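Local structure of putative D-alanine N-acetyltransferase of GNAT family (Desulfovibrio desulfuricans subsp. desulfuricans, 2R7H) at residues A21-R24 with Q29-L32; L32-V37 with A80-Y85; V38-F43 with V102-Q107; E54-H59 with Y68-A73; Y85-T88 with T94-L97. The protein probably transfers an acyl group, most likely acetyl from acetyl-CoA, to an amine acceptor, as other GNAT acetyltransferases do. All blocks are in the same frame, centred on the assembly; numbering follows the deposited sequence.

Contact 1: residues A21-R24 with Q29-L32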
# COMPACT_ATOMS: atom_id res chain seq x y z
N ALA B 21 -17.16 24.21 -9.22
CA ALA B 21 -16.17 24.03 -10.31
C ALA B 21 -15.17 22.95 -9.87
O ALA B 21 -14.73 22.95 -8.72
CB ALA B 21 -15.43 25.32 -10.60
N PHE B 22 -14.82 22.04 -10.77
CA PHE B 22 -13.84 20.97 -10.50
C PHE B 22 -12.50 21.38 -11.09
O PHE B 22 -12.43 21.78 -12.25
CB PHE B 22 -14.32 19.62 -11.02
CG PHE B 22 -15.55 19.16 -10.34
CD1 PHE B 22 -15.49 18.70 -9.04
CD2 PHE B 22 -16.78 19.19 -10.98
CE1 PHE B 22 -16.62 18.28 -8.39
CE2 PHE B 22 -17.92 18.77 -10.32
CZ PHE B 22 -17.84 18.31 -9.01
N ARG B 23 -11.44 21.32 -10.28
CA ARG B 23 -10.09 21.72 -10.70
C ARG B 23 -9.11 20.60 -10.37
O ARG B 23 -9.19 20.03 -9.30
CB ARG B 23 -9.71 23.01 -9.96
CG ARG B 23 -8.26 23.47 -10.14
CD ARG B 23 -8.02 24.89 -9.66
NE ARG B 23 -8.52 25.16 -8.31
CZ ARG B 23 -7.91 24.81 -7.17
NH1 ARG B 23 -6.79 24.12 -7.17
NH2 ARG B 23 -8.46 25.12 -6.00
N ARG B 24 -8.22 20.30 -11.30
CA ARG B 24 -7.18 19.28 -11.12
C ARG B 24 -5.81 19.86 -10.82
O ARG B 24 -4.97 19.15 -10.30
CB ARG B 24 -7.02 18.38 -12.34
CG ARG B 24 -7.98 17.23 -12.51
CD ARG B 24 -9.32 17.67 -12.81
NE ARG B 24 -10.18 16.54 -13.12
CZ ARG B 24 -11.48 16.66 -13.32
NH1 ARG B 24 -12.11 17.85 -13.31
NH2 ARG B 24 -12.17 15.58 -13.57
N GLN B 29 -2.08 27.45 -2.43
CA GLN B 29 -3.16 27.62 -1.46
C GLN B 29 -3.82 26.30 -1.02
O GLN B 29 -4.38 26.21 0.08
CB GLN B 29 -4.25 28.50 -2.09
N ASP B 30 -3.73 25.27 -1.86
CA ASP B 30 -4.39 23.98 -1.62
C ASP B 30 -4.02 23.11 -0.41
O ASP B 30 -4.92 22.50 0.19
CB ASP B 30 -4.31 23.13 -2.90
CG ASP B 30 -5.04 23.75 -4.09
OD1 ASP B 30 -5.99 24.55 -3.92
OD2 ASP B 30 -4.66 23.40 -5.22
N ALA B 31 -2.73 23.04 -0.09
CA ALA B 31 -2.23 22.25 1.05
C ALA B 31 -2.95 22.60 2.35
O ALA B 31 -3.42 21.70 3.06
CB ALA B 31 -0.73 22.47 1.22
N LEU B 32 -3.09 23.89 2.64
CA LEU B 32 -3.77 24.32 3.85
C LEU B 32 -5.30 24.22 3.72
O LEU B 32 -5.97 23.90 4.70
CB LEU B 32 -3.35 25.74 4.24
CG LEU B 32 -3.65 26.08 5.70
CD1 LEU B 32 -2.80 25.17 6.62
CD2 LEU B 32 -3.37 27.57 5.98
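R23 and D30 form an end-on salt bridge that joins the first strand of the GNAT fold, 21-23, to the first helix, 30-41, only a few residues further along the chain. Strand 21-23 is an outer strand of the central sheet within this chain, and the helix lies against one face of that sheet. The CA atoms of R23 and D30 are 11.0 Å apart, a gap that a long arginine and a short aspartate can span by coming from opposite directions.

Along 29-32, the link is made at D30, near the beginning of the helix. The backbone N of L27 already donates to its OD2, so this oxygen serves two donors. A31 follows and packs on helix 46-61 through V56 and D57, where a small methyl suits close helix contact.

R23 brings its charge across on a chain that leaves the backbone extended, with CG anti to the backbone N (chi1 173°), and then bends at chi3 (50°). NH1 and NH2 thereby face the carboxylate, and the two planes are nearly coplanar, 10° apart. NH1 also donates to the backbone O of Q25, which helps fix the rotation of the guanidinium, while F72 of the neighbouring strand packs against both partners. D30 is buried, and the arginine together with the N-H of L27 probably offsets the cost of burying its charge.

Each oxygen is approached on its syn side: R23 NH1 reaches D30 OD2 at 3.0 Å and R23 NH2 reaches D30 OD1 at 3.3 Å, with a weak third bond from R23 NH1 to D30 OD1 at 3.4 Å.

Contact 2: residues L32-V37 with A80-Y85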
# COMPACT_ATOMS: atom_id res chain seq x y z
N LEU B 32 -3.09 23.89 2.64
CA LEU B 32 -3.77 24.32 3.85
C LEU B 32 -5.30 24.22 3.72
O LEU B 32 -5.97 23.90 4.70
CB LEU B 32 -3.35 25.74 4.24
CG LEU B 32 -3.65 26.08 5.70
CD1 LEU B 32 -2.80 25.17 6.62
CD2 LEU B 32 -3.37 27.57 5.98
N LEU B 33 -5.85 24.50 2.52
CA LEU B 33 -7.30 24.39 2.26
C LEU B 33 -7.74 22.96 2.44
O LEU B 33 -8.83 22.71 2.98
CB LEU B 33 -7.68 24.91 0.86
CG LEU B 33 -7.57 26.40 0.58
CD1 LEU B 33 -7.60 26.71 -0.90
CD2 LEU B 33 -8.64 27.17 1.33
N VAL B 34 -6.92 22.02 1.95
CA VAL B 34 -7.18 20.59 2.09
C VAL B 34 -7.17 20.20 3.57
O VAL B 34 -8.06 19.48 4.06
CB VAL B 34 -6.17 19.75 1.30
CG1 VAL B 34 -6.09 18.31 1.84
CG2 VAL B 34 -6.51 19.82 -0.20
N ARG B 35 -6.16 20.70 4.28
CA ARG B 35 -6.06 20.40 5.71
C ARG B 35 -7.33 20.85 6.41
O ARG B 35 -7.92 20.06 7.12
CB ARG B 35 -4.87 21.07 6.36
CG ARG B 35 -4.61 20.44 7.73
CD ARG B 35 -3.62 21.15 8.57
NE ARG B 35 -3.51 20.37 9.80
CZ ARG B 35 -2.71 19.33 10.00
NH1 ARG B 35 -1.82 18.98 9.09
NH2 ARG B 35 -2.75 18.67 11.18
N ARG B 36 -7.77 22.08 6.17
CA ARG B 36 -9.01 22.59 6.79
C ARG B 36 -10.25 21.77 6.39
O ARG B 36 -11.12 21.53 7.24
CB ARG B 36 -9.18 24.11 6.56
N VAL B 37 -10.31 21.27 5.14
CA VAL B 37 -11.43 20.44 4.70
C VAL B 37 -11.41 19.18 5.53
O VAL B 37 -12.42 18.80 6.11
CB VAL B 37 -11.39 20.04 3.17
CG1 VAL B 37 -12.42 18.94 2.86
CG2 VAL B 37 -11.62 21.25 2.24
N ALA B 80 -15.10 23.41 -1.38
CA ALA B 80 -16.25 22.66 -0.84
C ALA B 80 -15.86 21.21 -0.44
O ALA B 80 -16.44 20.62 0.48
CB ALA B 80 -17.36 22.65 -1.87
N GLY B 81 -14.87 20.67 -1.13
CA GLY B 81 -14.37 19.33 -0.89
C GLY B 81 -13.37 18.90 -1.94
O GLY B 81 -12.99 19.66 -2.82
N TYR B 82 -12.89 17.67 -1.83
CA TYR B 82 -11.92 17.18 -2.79
C TYR B 82 -11.76 15.67 -2.70
O TYR B 82 -12.23 15.05 -1.73
CB TYR B 82 -10.53 17.85 -2.60
CG TYR B 82 -9.66 17.23 -1.55
CD1 TYR B 82 -10.01 17.28 -0.21
CD2 TYR B 82 -8.45 16.66 -1.89
CE1 TYR B 82 -9.21 16.69 0.76
CE2 TYR B 82 -7.65 16.07 -0.94
CZ TYR B 82 -8.03 16.08 0.38
OH TYR B 82 -7.20 15.52 1.31
N ALA B 83 -11.11 15.12 -3.72
CA ALA B 83 -10.81 13.68 -3.79
C ALA B 83 -9.29 13.59 -4.05
O ALA B 83 -8.73 14.45 -4.74
CB ALA B 83 -11.54 13.04 -4.88
N CYS B 84 -8.65 12.59 -3.47
CA CYS B 84 -7.22 12.32 -3.60
C CYS B 84 -7.14 10.86 -4.10
O CYS B 84 -7.80 9.94 -3.58
CB CYS B 84 -6.51 12.45 -2.24
SG CYS B 84 -4.74 12.13 -2.44
N TYR B 85 -6.36 10.63 -5.15
CA TYR B 85 -6.26 9.29 -5.71
C TYR B 85 -4.97 9.12 -6.50
O TYR B 85 -4.24 10.06 -6.70
CB TYR B 85 -7.49 9.01 -6.62
CG TYR B 85 -7.46 9.72 -7.93
CD1 TYR B 85 -7.85 11.03 -8.06
CD2 TYR B 85 -6.96 9.07 -9.06
CE1 TYR B 85 -7.77 11.66 -9.27
CE2 TYR B 85 -6.89 9.67 -10.25
CZ TYR B 85 -7.28 10.96 -10.36
OH TYR B 85 -7.16 11.53 -11.59
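Helix 30-41 crosses the central sheet of the GNAT fold over strand 78-87, where V34 and V37 rest on Y82 and G81. The short helical and strand segments run 103° apart, their axes 8.8 Å from each other at closest approach, so the helix runs almost square across the strand.

Y82 is the side chain the helix packs around. Its CG lies between the backbone N and the carbonyl carbon (chi1 83°), a setting that raises the ring off the strand toward the helix. V34 meets this ring at about a right angle: its CG2 stands 3.9 Å from the centroid of the Y82 ring, almost straight above the centre, as a CH-pi contact. The other methyl reaches the hydroxyl end of the ring, and V34 CG1 to Y82 OH is modelled at 3.0 Å, a value so short that its detail is doubtful. One turn on, V37 comes to the ring edge instead, with V37 CG1 4.2 Å from Y82 CD1. The same methyl lies 4.2 Å from G81 CA, packing directly on the strand backbone.

G81 also belongs to a classic beta bulge, since it and A80 both face A73 of the neighbouring strand. The surroundings are closed by F72 of strand 69-75 and A52 of helix 46-61.

All that passes between the two segments is apolar contact, so dispersion and the burial of methyls and ring account for it. The phenol's polar end is served elsewhere, by NE1 of W99, a residue of the 2-ethoxyethanol pocket; Y82 thus joins the helix layer to that pocket.

Contact 3: residues V38-F43 with V102-Q107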
# COMPACT_ATOMS: atom_id res chain seq x y z
N VAL B 38 -10.24 18.54 5.55
CA VAL B 38 -10.03 17.30 6.29
C VAL B 38 -10.34 17.42 7.79
O VAL B 38 -10.95 16.52 8.38
CB VAL B 38 -8.58 16.78 6.02
CG1 VAL B 38 -8.12 15.93 7.12
CG2 VAL B 38 -8.50 16.13 4.61
N GLU B 39 -9.92 18.53 8.39
CA GLU B 39 -10.17 18.81 9.81
C GLU B 39 -11.62 19.06 10.11
O GLU B 39 -12.05 18.74 11.20
CB GLU B 39 -9.34 19.97 10.29
CG GLU B 39 -7.86 19.62 10.40
CD GLU B 39 -7.03 20.78 10.91
OE1 GLU B 39 -7.46 21.95 10.82
OE2 GLU B 39 -5.91 20.50 11.38
N SER B 40 -12.38 19.59 9.16
CA SER B 40 -13.81 19.84 9.34
C SER B 40 -14.68 18.57 9.36
O SER B 40 -15.79 18.59 9.88
CB SER B 40 -14.32 20.75 8.23
OG SER B 40 -14.42 20.08 7.00
N THR B 41 -14.17 17.45 8.86
CA THR B 41 -14.95 16.20 8.81
C THR B 41 -14.98 15.31 10.05
O THR B 41 -15.92 14.55 10.20
CB THR B 41 -14.43 15.28 7.70
OG1 THR B 41 -13.16 14.74 8.09
CG2 THR B 41 -14.35 16.05 6.36
N GLY B 42 -13.95 15.36 10.90
CA GLY B 42 -13.90 14.50 12.11
C GLY B 42 -13.42 13.06 11.87
O GLY B 42 -13.44 12.23 12.77
N PHE B 43 -12.99 12.75 10.66
CA PHE B 43 -12.49 11.42 10.31
C PHE B 43 -10.98 11.41 10.23
O PHE B 43 -10.38 10.38 9.91
CB PHE B 43 -13.12 10.94 8.99
CG PHE B 43 -14.51 10.41 9.15
CD1 PHE B 43 -15.57 11.27 9.34
CD2 PHE B 43 -14.74 9.05 9.16
CE1 PHE B 43 -16.86 10.78 9.54
CE2 PHE B 43 -16.02 8.55 9.35
CZ PHE B 43 -17.08 9.41 9.55
N VAL B 102 -15.51 16.16 2.07
CA VAL B 102 -16.44 17.28 1.80
C VAL B 102 -16.68 18.05 3.11
O VAL B 102 -16.90 17.42 4.16
CB VAL B 102 -17.78 16.77 1.25
CG1 VAL B 102 -18.85 17.87 1.20
CG2 VAL B 102 -17.57 16.15 -0.16
N ALA B 103 -16.65 19.39 3.05
CA ALA B 103 -16.89 20.23 4.24
C ALA B 103 -18.31 19.95 4.78
O ALA B 103 -19.19 19.64 3.98
CB ALA B 103 -16.72 21.67 3.90
N PRO B 104 -18.52 20.02 6.11
CA PRO B 104 -19.85 19.71 6.69
C PRO B 104 -21.03 20.45 6.09
O PRO B 104 -22.08 19.83 5.88
CB PRO B 104 -19.68 20.06 8.19
CG PRO B 104 -18.48 20.96 8.25
CD PRO B 104 -17.58 20.42 7.18
N HIS B 105 -20.84 21.72 5.75
CA HIS B 105 -21.91 22.51 5.16
C HIS B 105 -22.29 22.08 3.72
O HIS B 105 -23.37 22.43 3.27
CB HIS B 105 -21.58 24.00 5.20
CG HIS B 105 -20.58 24.43 4.18
ND1 HIS B 105 -19.22 24.21 4.33
CD2 HIS B 105 -20.73 25.11 3.02
CE1 HIS B 105 -18.59 24.71 3.28
NE2 HIS B 105 -19.47 25.27 2.48
N ARG B 106 -21.41 21.38 3.00
CA ARG B 106 -21.72 20.90 1.62
C ARG B 106 -21.88 19.39 1.61
O ARG B 106 -21.87 18.79 0.55
CB ARG B 106 -20.59 21.28 0.65
CG ARG B 106 -20.27 22.76 0.55
CD ARG B 106 -21.48 23.61 0.14
N GLN B 107 -22.17 18.80 2.76
CA GLN B 107 -22.19 17.36 2.87
C GLN B 107 -23.45 16.59 2.50
O GLN B 107 -23.36 15.38 2.29
CB GLN B 107 -21.65 16.99 4.26
CG GLN B 107 -21.11 15.57 4.34
CD GLN B 107 -20.08 15.40 5.44
OE1 GLN B 107 -20.04 16.16 6.42
NE2 GLN B 107 -19.22 14.40 5.28
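The C-terminal end of helix 30-41 meets the loop after strand 94-102 with the CA atoms of S40 and A103 6.0 Å apart and those of T41 and P104 6.4 Å apart. S40 lies against the proline ring at its CD corner. Its OG is 3.2 Å from P104 CD and 3.7 Å from A103 CA, and the carbon pair S40 CB and P104 CD, at 3.4 Å, is tighter than usual. The hydroxyl is turned between the backbone N and the carbonyl carbon (chi1 73°), which lets it hydrogen-bond to the carbonyl of V37 while its flank packs on P104; a small polar residue suits both tasks.

T41 divides its branches. CG2 approaches V102 O at 3.6 Å, a buried carbonyl with no hydrogen-bonding partner in the model. OG1 turns to its own chain, donating to V38 O at 2.9 Å and accepting from F43 N at 3.3 Å, the latter bond nearly straight at 170°. This second bond closes an ST turn around G42, whose positive phi is easily adopted by glycine.

On the other side, P104 stands in a short 3-10 turn, where a proline's fixed phi fits. The loop runs on to Q107, which opens the Q/R-x-x-G-x-G/A signature of GNAT motif A. In relatives this loop binds the pyrophosphate of acetyl-CoA, so the contact joins the end of the first helix to the approach of a probable cofactor-binding loop.

Contact 4: residues E54-H59 with Y68-A73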
# COMPACT_ATOMS: atom_id res chain seq x y z
N GLU B 54 0.37 16.59 3.43
CA GLU B 54 1.68 16.20 2.87
C GLU B 54 1.58 15.78 1.40
O GLU B 54 2.45 16.14 0.60
CB GLU B 54 2.35 15.11 3.72
N LEU B 55 0.52 15.03 1.06
CA LEU B 55 0.28 14.59 -0.32
C LEU B 55 0.14 15.77 -1.29
O LEU B 55 0.57 15.68 -2.43
CB LEU B 55 -0.99 13.74 -0.41
CG LEU B 55 -1.06 12.40 0.34
CD1 LEU B 55 -2.42 11.74 0.15
CD2 LEU B 55 0.04 11.45 -0.10
N VAL B 56 -0.48 16.86 -0.83
CA VAL B 56 -0.66 18.05 -1.65
C VAL B 56 0.69 18.76 -1.81
O VAL B 56 1.00 19.28 -2.90
CB VAL B 56 -1.71 19.01 -1.06
CG1 VAL B 56 -1.80 20.26 -1.89
CG2 VAL B 56 -3.08 18.33 -0.97
N ASP B 57 1.48 18.79 -0.74
CA ASP B 57 2.81 19.39 -0.77
C ASP B 57 3.77 18.61 -1.68
O ASP B 57 4.50 19.23 -2.44
CB ASP B 57 3.38 19.54 0.64
CG ASP B 57 2.64 20.57 1.48
OD1 ASP B 57 2.15 21.59 0.93
OD2 ASP B 57 2.60 20.39 2.72
N GLU B 58 3.75 17.27 -1.61
CA GLU B 58 4.61 16.45 -2.49
C GLU B 58 4.26 16.68 -3.98
O GLU B 58 5.15 16.64 -4.83
CB GLU B 58 4.61 14.94 -2.13
CG GLU B 58 5.35 14.57 -0.84
N HIS B 59 2.97 16.92 -4.29
CA HIS B 59 2.55 17.22 -5.66
C HIS B 59 3.11 18.60 -6.04
O HIS B 59 3.43 18.82 -7.21
CB HIS B 59 1.04 17.21 -5.82
CG HIS B 59 0.58 17.34 -7.24
ND1 HIS B 59 0.09 16.27 -7.96
CD2 HIS B 59 0.57 18.40 -8.09
CE1 HIS B 59 -0.23 16.67 -9.18
NE2 HIS B 59 0.05 17.95 -9.28
N TYR B 68 0.23 11.13 -6.88
CA TYR B 68 -0.95 11.56 -6.15
C TYR B 68 -1.64 12.61 -7.03
O TYR B 68 -1.05 13.63 -7.37
CB TYR B 68 -0.61 12.13 -4.77
CG TYR B 68 0.08 11.12 -3.90
CD1 TYR B 68 -0.61 9.97 -3.53
CD2 TYR B 68 1.37 11.31 -3.43
CE1 TYR B 68 -0.03 9.00 -2.76
CE2 TYR B 68 1.98 10.32 -2.64
CZ TYR B 68 1.26 9.16 -2.32
OH TYR B 68 1.78 8.15 -1.54
N HIS B 69 -2.89 12.33 -7.37
CA HIS B 69 -3.73 13.17 -8.19
C HIS B 69 -4.87 13.66 -7.32
O HIS B 69 -5.26 13.00 -6.35
CB HIS B 69 -4.25 12.35 -9.36
CG HIS B 69 -3.16 11.86 -10.24
ND1 HIS B 69 -2.83 12.48 -11.42
CD2 HIS B 69 -2.25 10.86 -10.07
CE1 HIS B 69 -1.82 11.84 -11.98
NE2 HIS B 69 -1.44 10.86 -11.18
N PHE B 70 -5.43 14.79 -7.74
CA PHE B 70 -6.49 15.49 -7.01
C PHE B 70 -7.58 16.05 -7.90
O PHE B 70 -7.32 16.42 -9.03
CB PHE B 70 -5.85 16.72 -6.32
CG PHE B 70 -4.80 16.39 -5.32
CD1 PHE B 70 -3.48 16.26 -5.69
CD2 PHE B 70 -5.15 16.13 -4.02
CE1 PHE B 70 -2.50 15.91 -4.76
CE2 PHE B 70 -4.18 15.77 -3.10
CZ PHE B 70 -2.85 15.66 -3.48
N VAL B 71 -8.81 16.08 -7.36
CA VAL B 71 -9.97 16.76 -8.02
C VAL B 71 -10.52 17.62 -6.87
O VAL B 71 -10.96 17.08 -5.85
CB VAL B 71 -11.12 15.84 -8.53
CG1 VAL B 71 -12.23 16.73 -9.13
CG2 VAL B 71 -10.62 14.79 -9.55
N PHE B 72 -10.40 18.94 -6.99
CA PHE B 72 -10.88 19.88 -5.98
C PHE B 72 -12.22 20.48 -6.42
O PHE B 72 -12.31 20.96 -7.53
CB PHE B 72 -9.89 21.04 -5.80
CG PHE B 72 -8.47 20.60 -5.48
CD1 PHE B 72 -8.16 20.14 -4.22
CD2 PHE B 72 -7.46 20.67 -6.43
CE1 PHE B 72 -6.88 19.74 -3.91
CE2 PHE B 72 -6.18 20.30 -6.12
CZ PHE B 72 -5.88 19.83 -4.85
N ALA B 73 -13.26 20.40 -5.58
CA ALA B 73 -14.57 21.00 -5.86
C ALA B 73 -14.54 22.39 -5.19
O ALA B 73 -14.36 22.48 -3.97
CB ALA B 73 -15.69 20.13 -5.28
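V56 and F70 form the buried part of this contact, whereas L55, H59 and Y68 carry it out to a partly exposed margin. Helix 46-61 lies across strand 69-75, the short segments running 110° apart.

In the buried part, the far end of the F70 ring pushes between residues of one helical turn. V56 CG2 approaches F70 CE2 at 3.5 Å, and F70 CZ comes 3.6 Å from the carbonyl oxygen of L55, which lies at the ring edge. V34 and C84, from the first helix and the next strand, close in on V56 and F70. A branched valine and a flat phenylalanine fill such a place without any polar atom to satisfy.

Toward the margin the groups are more varied. Packing is close even here where L55 sends CD2 over one face of Y68, 3.3 Å from the ring centroid and near the normal, a CH-pi contact. The tyrosine lies by the bound 2-ethoxyethanol and also meets the ring of Y98, so L55 probably helps to position a tyrosine of that pocket. Looser is H59 CB, 3.9 Å from F70 CE1. H59 extends its ring with CG anti to the backbone N (chi1 -173°), bringing ND1 to Y68 O at 2.9 Å. That bond meets the carbonyl nearly end-on and stays close to the imidazole plane. The imidazole face receives the edge of F70, in an offset edge-to-face pair with planes at 81°.

As donor in this bond, ND1 of H59 must carry a hydrogen. The single polar link ties the backbone just ahead of the strand to the helix and fixes the rotation of the imidazole, while dispersion holds the rest.

Contact 5: residues Y85-T88 with T94-L97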
# COMPACT_ATOMS: atom_id res chain seq x y z
N TYR B 85 -6.36 10.63 -5.15
CA TYR B 85 -6.26 9.29 -5.71
C TYR B 85 -4.97 9.12 -6.50
O TYR B 85 -4.24 10.06 -6.70
CB TYR B 85 -7.49 9.01 -6.62
CG TYR B 85 -7.46 9.72 -7.93
CD1 TYR B 85 -7.85 11.03 -8.06
CD2 TYR B 85 -6.96 9.07 -9.06
CE1 TYR B 85 -7.77 11.66 -9.27
CE2 TYR B 85 -6.89 9.67 -10.25
CZ TYR B 85 -7.28 10.96 -10.36
OH TYR B 85 -7.16 11.53 -11.59
N GLY B 86 -4.69 7.90 -6.96
CA GLY B 86 -3.46 7.71 -7.72
C GLY B 86 -3.27 6.31 -8.25
O GLY B 86 -3.94 5.39 -7.82
N PRO B 87 -2.34 6.15 -9.22
CA PRO B 87 -2.15 4.78 -9.69
C PRO B 87 -1.50 3.88 -8.64
O PRO B 87 -0.63 4.31 -7.88
CB PRO B 87 -1.23 4.93 -10.88
CG PRO B 87 -0.41 6.18 -10.54
CD PRO B 87 -1.47 7.09 -9.93
N THR B 88 -1.94 2.64 -8.58
CA THR B 88 -1.36 1.72 -7.62
C THR B 88 0.05 1.28 -8.10
O THR B 88 0.19 0.85 -9.25
CB THR B 88 -2.22 0.49 -7.48
OG1 THR B 88 -3.57 0.91 -7.21
CG2 THR B 88 -1.71 -0.36 -6.36
N THR B 94 -4.59 -0.17 -12.47
CA THR B 94 -5.25 -0.22 -11.17
C THR B 94 -4.92 1.08 -10.45
O THR B 94 -3.79 1.53 -10.51
CB THR B 94 -4.85 -1.42 -10.35
OG1 THR B 94 -5.27 -2.59 -11.06
CG2 THR B 94 -5.58 -1.47 -9.01
N TYR B 95 -5.93 1.65 -9.80
CA TYR B 95 -5.83 2.92 -9.08
C TYR B 95 -6.45 2.79 -7.69
O TYR B 95 -7.34 2.01 -7.48
CB TYR B 95 -6.62 4.01 -9.86
CG TYR B 95 -5.94 4.42 -11.14
CD1 TYR B 95 -5.98 3.61 -12.27
CD2 TYR B 95 -5.23 5.60 -11.21
CE1 TYR B 95 -5.29 3.96 -13.43
CE2 TYR B 95 -4.55 5.95 -12.34
CZ TYR B 95 -4.59 5.14 -13.45
OH TYR B 95 -3.91 5.52 -14.58
N ASP B 96 -5.95 3.60 -6.78
CA ASP B 96 -6.49 3.68 -5.44
C ASP B 96 -7.12 5.04 -5.19
O ASP B 96 -6.52 6.06 -5.50
CB ASP B 96 -5.42 3.49 -4.40
CG ASP B 96 -5.00 2.04 -4.28
OD1 ASP B 96 -5.81 1.19 -3.87
OD2 ASP B 96 -3.82 1.81 -4.50
N LEU B 97 -8.35 5.03 -4.67
CA LEU B 97 -9.01 6.26 -4.22
C LEU B 97 -8.57 6.36 -2.76
O LEU B 97 -8.95 5.51 -1.97
CB LEU B 97 -10.55 6.14 -4.27
CG LEU B 97 -11.34 7.38 -3.76
CD1 LEU B 97 -11.06 8.70 -4.59
CD2 LEU B 97 -12.85 7.02 -3.78
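The rings of Y85 and Y95 approach at the edge of Y85, near its plane, with Y85 CD2 and Y95 CD2 4.4 Å apart. H69 and helix residues V119 and V123 lie around the Y85 ring too. P87 leans obliquely on Y95, its CB 3.8 Å from Y95 CE2, and the tyrosine hydroxyl bonds to T126. The third flat group, the carboxylate of D96, is met from above its plane by T88, whose OG1 donates to OD2 at 2.9 Å; D96 CG lies beside the backbone N (chi1 -75°), which tips the acid toward the threonine.

The backbones carrying these groups form an antiparallel beta hairpin, with Y85 and L97 on one face and D96 on the other. G86 and D96 make a hydrogen-bonded pair, G86 N to D96 O at 3.0 Å and D96 N to G86 O at 2.9 Å. P87 faces Y95 in a non-hydrogen-bonded pair, where the lack of an N-H costs nothing toward this neighbour. T88 N then reaches T94 O at 2.9 Å.

T94 OG1 bonds to the carbonyl of F162 of the second subunit, at the dimer interface. Backbone bonds thus set the register, while the T88 hydroxyl gives the D96 carboxylate a neutral donor near the loop end of the hairpin.

Overall arrangement
Contact 2 is the most deeply buried, and its chemistry is wholly apolar; the others are only partly buried. Contacts 1, 4 and 5 add polar links, while the hydroxyls of contact 3 bond within their own helix end. Contacts 1, 2 and 3 follow helix 30-41 along its length, from a salt bridge near its start, through methyl-on-ring packing, to hydroxyls and a proline at its end. Contact 4 repeats the helix-on-sheet theme with the next helix, and touches contacts 1 and 2 through neighbouring strands. Contact 5 differs in kind, joining two strands edge to edge; it shares Y85 with contact 2 and is the one place where the second subunit takes part.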